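Local coordinates for protein endo-1,4-beta-xylanase (Pseudoalteromonas haloplanktis, PDB 1H12) that hydrolyses internal beta-1,4 linkages of xylan as a cold-adapted family 8 glycoside hydrolase, and probably also acts on related beta-glucans, at residues 273-285 / 326-338. Numbering follows the deposited sequence. Where two conformers were deposited one is given.
Sequences NPGQWYEFDAWRV and EQVYSYGGAQNRG. With XYP (beta-D-xylopyranose), chain B.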
# COMPACT_ATOMS: atom_id res chain seq x y z
N ASN A 273 -13.22 -10.22 8.37
CA ASN A 273 -14.43 -9.52 7.90
C ASN A 273 -14.96 -10.28 6.71
O ASN A 273 -14.16 -10.92 6.01
CB ASN A 273 -14.01 -8.04 7.42
CG ASN A 273 -13.59 -7.20 8.51
OD1 ASN A 273 -14.38 -6.99 9.49
ND2 ASN A 273 -12.40 -6.77 8.45
N PRO A 274 -16.24 -10.10 6.38
CA PRO A 274 -16.78 -10.67 5.14
C PRO A 274 -16.00 -10.24 3.93
O PRO A 274 -15.50 -9.10 3.84
CB PRO A 274 -18.21 -10.18 5.11
CG PRO A 274 -18.54 -9.99 6.57
CD PRO A 274 -17.27 -9.42 7.15
N GLY A 275 -15.90 -11.14 2.95
CA GLY A 275 -15.10 -10.83 1.77
C GLY A 275 -15.57 -9.70 0.89
O GLY A 275 -14.76 -9.07 0.21
N GLN A 276 -16.86 -9.41 0.97
CA GLN A 276 -17.46 -8.42 0.08
C GLN A 276 -17.49 -7.06 0.71
O GLN A 276 -17.98 -6.09 0.10
CB GLN A 276 -18.88 -8.81 -0.39
CG GLN A 276 -20.01 -8.55 0.60
CD GLN A 276 -20.12 -9.49 1.72
OE1 GLN A 276 -19.37 -10.48 1.81
NE2 GLN A 276 -21.10 -9.29 2.58
N TRP A 277 -16.96 -6.91 1.91
CA TRP A 277 -16.89 -5.57 2.48
C TRP A 277 -15.84 -4.73 1.78
O TRP A 277 -14.74 -5.18 1.50
CB TRP A 277 -16.47 -5.63 3.96
CG TRP A 277 -17.57 -5.99 4.90
CD1 TRP A 277 -18.80 -6.49 4.60
CD2 TRP A 277 -17.55 -5.83 6.31
NE1 TRP A 277 -19.53 -6.64 5.75
CE2 TRP A 277 -18.80 -6.22 6.80
CE3 TRP A 277 -16.61 -5.40 7.20
CZ2 TRP A 277 -19.15 -6.16 8.14
CZ3 TRP A 277 -16.96 -5.32 8.56
CH2 TRP A 277 -18.23 -5.70 8.97
N TYR A 278 -16.22 -3.46 1.53
CA TYR A 278 -15.26 -2.40 1.34
C TYR A 278 -14.84 -2.00 2.72
O TYR A 278 -15.62 -1.41 3.49
CB TYR A 278 -15.89 -1.23 0.57
CG TYR A 278 -15.09 0.04 0.55
CD1 TYR A 278 -14.12 0.28 -0.39
CD2 TYR A 278 -15.30 1.01 1.51
CE1 TYR A 278 -13.41 1.48 -0.39
CE2 TYR A 278 -14.61 2.18 1.51
CZ TYR A 278 -13.66 2.44 0.56
OH TYR A 278 -12.99 3.65 0.59
N GLU A 279 -13.64 -2.38 3.11
CA GLU A 279 -13.11 -2.16 4.44
C GLU A 279 -11.68 -1.62 4.33
O GLU A 279 -11.29 -1.04 3.32
CB GLU A 279 -13.30 -3.41 5.32
CG GLU A 279 -12.79 -4.69 4.72
CD GLU A 279 -11.39 -4.60 4.13
OE1 GLU A 279 -10.38 -4.88 4.83
OE2 GLU A 279 -11.33 -4.16 2.95
N PHE A 280 -10.88 -1.78 5.37
CA PHE A 280 -9.58 -1.16 5.45
C PHE A 280 -8.65 -1.52 4.30
O PHE A 280 -8.01 -0.63 3.76
CB PHE A 280 -8.98 -1.47 6.82
CG PHE A 280 -10.04 -1.23 7.94
CD1 PHE A 280 -10.34 0.08 8.30
CD2 PHE A 280 -10.89 -2.27 8.45
CE1 PHE A 280 -11.34 0.36 9.25
CE2 PHE A 280 -11.87 -1.95 9.37
CZ PHE A 280 -12.08 -0.66 9.76
N ASP A 281 -8.55 -2.80 3.94
CA ASP A 281 -7.73 -3.16 2.81
C ASP A 281 -8.27 -2.49 1.53
O ASP A 281 -7.53 -1.90 0.76
CB ASP A 281 -7.66 -4.66 2.58
CG ASP A 281 -6.56 -5.36 3.31
OD1 ASP A 281 -5.84 -4.68 4.13
OD2 ASP A 281 -6.32 -6.56 3.11
N ALA A 282 -9.58 -2.62 1.33
CA ALA A 282 -10.20 -2.13 0.11
C ALA A 282 -9.99 -0.66 -0.11
O ALA A 282 -9.98 -0.21 -1.26
CB ALA A 282 -11.66 -2.50 0.07
N TRP A 283 -9.82 0.13 0.94
CA TRP A 283 -9.52 1.54 0.80
C TRP A 283 -8.40 1.78 -0.20
O TRP A 283 -8.39 2.79 -0.90
CB TRP A 283 -9.04 2.20 2.09
CG TRP A 283 -9.99 2.30 3.24
CD1 TRP A 283 -11.31 1.94 3.33
CD2 TRP A 283 -9.64 2.82 4.53
NE1 TRP A 283 -11.78 2.21 4.58
CE2 TRP A 283 -10.76 2.73 5.33
CE3 TRP A 283 -8.47 3.36 5.07
CZ2 TRP A 283 -10.72 3.14 6.65
CZ3 TRP A 283 -8.43 3.77 6.34
CH2 TRP A 283 -9.54 3.64 7.13
N ARG A 284 -7.40 0.89 -0.18
CA ARG A 284 -6.19 1.13 -0.95
C ARG A 284 -6.36 0.84 -2.44
O ARG A 284 -5.48 1.22 -3.21
CB ARG A 284 -5.03 0.26 -0.40
CG ARG A 284 -4.69 0.56 1.05
CD ARG A 284 -3.38 -0.04 1.49
NE ARG A 284 -3.25 -1.50 1.44
CZ ARG A 284 -3.63 -2.32 2.41
NH1 ARG A 284 -4.34 -1.89 3.41
NH2 ARG A 284 -3.26 -3.55 2.38
N VAL A 285 -7.43 0.18 -2.83
CA VAL A 285 -7.57 -0.20 -4.22
C VAL A 285 -7.57 1.01 -5.14
O VAL A 285 -6.78 1.05 -6.09
CB VAL A 285 -8.79 -1.09 -4.46
CG1 VAL A 285 -8.93 -1.42 -5.92
CG2 VAL A 285 -8.72 -2.37 -3.64
N GLU A 326 -18.44 6.72 5.25
CA GLU A 326 -17.90 5.88 6.28
C GLU A 326 -16.74 4.99 5.82
O GLU A 326 -16.42 4.89 4.65
CB GLU A 326 -19.02 5.04 6.90
CG GLU A 326 -20.05 5.85 7.65
CD GLU A 326 -21.09 5.04 8.39
OE1 GLU A 326 -20.97 3.81 8.50
OE2 GLU A 326 -22.08 5.68 8.85
N GLN A 327 -16.15 4.32 6.81
CA GLN A 327 -15.01 3.45 6.61
C GLN A 327 -15.34 2.10 6.04
O GLN A 327 -14.43 1.47 5.44
CB GLN A 327 -14.29 3.26 7.96
CG GLN A 327 -13.64 4.56 8.44
CD GLN A 327 -12.68 4.43 9.62
OE1 GLN A 327 -12.71 3.47 10.36
NE2 GLN A 327 -11.81 5.40 9.75
N VAL A 328 -16.54 1.61 6.23
CA VAL A 328 -16.91 0.26 5.82
C VAL A 328 -18.30 0.24 5.17
O VAL A 328 -19.30 0.72 5.75
CB VAL A 328 -16.89 -0.73 6.97
CG1 VAL A 328 -17.32 -2.13 6.53
CG2 VAL A 328 -15.53 -0.81 7.63
N TYR A 329 -18.37 -0.26 3.97
CA TYR A 329 -19.65 -0.48 3.23
C TYR A 329 -19.73 -1.93 2.83
O TYR A 329 -18.72 -2.57 2.55
CB TYR A 329 -19.75 0.42 1.98
CG TYR A 329 -19.98 1.87 2.35
CD1 TYR A 329 -18.94 2.72 2.63
CD2 TYR A 329 -21.26 2.35 2.44
CE1 TYR A 329 -19.18 4.02 3.03
CE2 TYR A 329 -21.52 3.65 2.88
CZ TYR A 329 -20.48 4.47 3.19
OH TYR A 329 -20.67 5.77 3.67
N SER A 330 -20.96 -2.45 2.71
CA SER A 330 -21.20 -3.78 2.18
C SER A 330 -22.44 -3.71 1.31
O SER A 330 -23.49 -3.23 1.77
CB SER A 330 -21.44 -4.79 3.31
OG SER A 330 -21.59 -6.07 2.78
N TYR A 331 -22.34 -4.10 0.06
CA TYR A 331 -23.46 -3.99 -0.87
C TYR A 331 -24.03 -2.58 -0.93
O TYR A 331 -25.26 -2.39 -1.06
CB TYR A 331 -24.53 -5.00 -0.55
CG TYR A 331 -24.13 -6.45 -0.66
CD1 TYR A 331 -23.69 -7.00 -1.83
CD2 TYR A 331 -24.21 -7.28 0.44
CE1 TYR A 331 -23.45 -8.38 -1.93
CE2 TYR A 331 -23.93 -8.64 0.36
CZ TYR A 331 -23.55 -9.16 -0.82
OH TYR A 331 -23.33 -10.52 -0.97
N GLY A 332 -23.15 -1.58 -0.81
CA GLY A 332 -23.58 -0.20 -0.85
C GLY A 332 -24.18 0.35 0.44
O GLY A 332 -24.58 1.50 0.47
N GLY A 333 -24.22 -0.45 1.47
CA GLY A 333 -24.79 -0.07 2.76
C GLY A 333 -23.77 0.19 3.82
O GLY A 333 -22.85 -0.61 4.02
N ALA A 334 -23.90 1.31 4.52
CA ALA A 334 -22.96 1.67 5.58
C ALA A 334 -23.05 0.67 6.69
O ALA A 334 -24.14 0.28 7.13
CB ALA A 334 -23.32 3.04 6.09
N GLN A 335 -21.89 0.27 7.22
CA GLN A 335 -21.81 -0.69 8.31
C GLN A 335 -21.60 -0.07 9.68
O GLN A 335 -21.37 -0.81 10.63
CB GLN A 335 -20.79 -1.77 8.00
CG GLN A 335 -21.08 -2.55 6.76
CD GLN A 335 -22.41 -3.26 6.81
OE1 GLN A 335 -22.61 -4.17 7.63
NE2 GLN A 335 -23.32 -2.89 5.92
N ASN A 336 -21.70 1.24 9.81
CA ASN A 336 -21.61 1.93 11.10
C ASN A 336 -20.26 1.70 11.80
O ASN A 336 -20.18 1.56 13.01
CB ASN A 336 -22.79 1.58 11.99
CG ASN A 336 -22.99 2.58 13.07
OD1 ASN A 336 -22.65 3.79 12.94
ND2 ASN A 336 -23.53 2.09 14.24
N ARG A 337 -19.19 1.74 11.02
CA ARG A 337 -17.80 1.61 11.52
C ARG A 337 -17.04 2.91 11.48
O ARG A 337 -15.80 2.91 11.39
CB ARG A 337 -17.07 0.50 10.78
CG ARG A 337 -17.73 -0.85 10.88
CD ARG A 337 -17.78 -1.32 12.27
NE ARG A 337 -18.31 -2.68 12.34
CZ ARG A 337 -17.60 -3.77 12.33
NH1 ARG A 337 -16.23 -3.70 12.10
NH2 ARG A 337 -18.30 -4.93 12.50
N GLY A 338 -17.76 4.04 11.51
CA GLY A 338 -17.16 5.33 11.68
C GLY A 338 -17.02 6.13 10.40
O GLY A 338 -16.86 5.56 9.31
O1 XYP B . -9.20 9.28 14.68
C1 XYP B . -10.16 8.29 14.28
C2 XYP B . -9.73 7.69 13.04
C3 XYP B . -10.62 6.62 12.53
C4 XYP B . -11.13 5.76 13.69
C5 XYP B . -11.59 6.60 14.86
O2 XYP B . -9.46 8.62 11.99
O3 XYP B . -9.98 5.87 11.49
O4 XYP B . -12.11 4.83 13.29
O5 XYP B . -10.53 7.48 15.24
O HOH W 1 -19.95 -5.10 -1.47
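Tyr329 O takes the backbone N-H of Tyr278 at 2.8 Å, and Tyr278 O receives Tyr329 N in return, making one antiparallel hydrogen-bonded pair. Tyr278 O also meets the CA of Val328 in a C-H...O contact of 3.1 Å. Further along, the indole NE1 of Trp283 donates in its own ring plane to a lone pair of Gln327 O (2.9 Å, 171° at the hydrogen). Trp277 lies between two aliphatic groups: Val328 CG1, anti to the backbone N (chi1 178°), makes a CH-pi contact 3.9 Å from the centroid of the six-membered ring, while Pro274 CD sits over the opposite face. Arg337 sets its guanidinium nearly perpendicular to the indole of Trp277, NH2 lying at the ring edge 3.6 Å from Trp277 CH2. With an alanine in place of Trp277, Val328 CG1 is likely to lose its aromatic partner and the guanidinium to be freer to swing. Gln276 lays CG over the Tyr331 ring and bonds Ser330 OG through NE2 (3.3 Å), its OE1 being held by Gly265. Strands 329-330 and 333-334 form a beta hairpin with a type I' turn, which strand 277-278 extends to a small antiparallel sheet beside the xylose pocket containing Gln327.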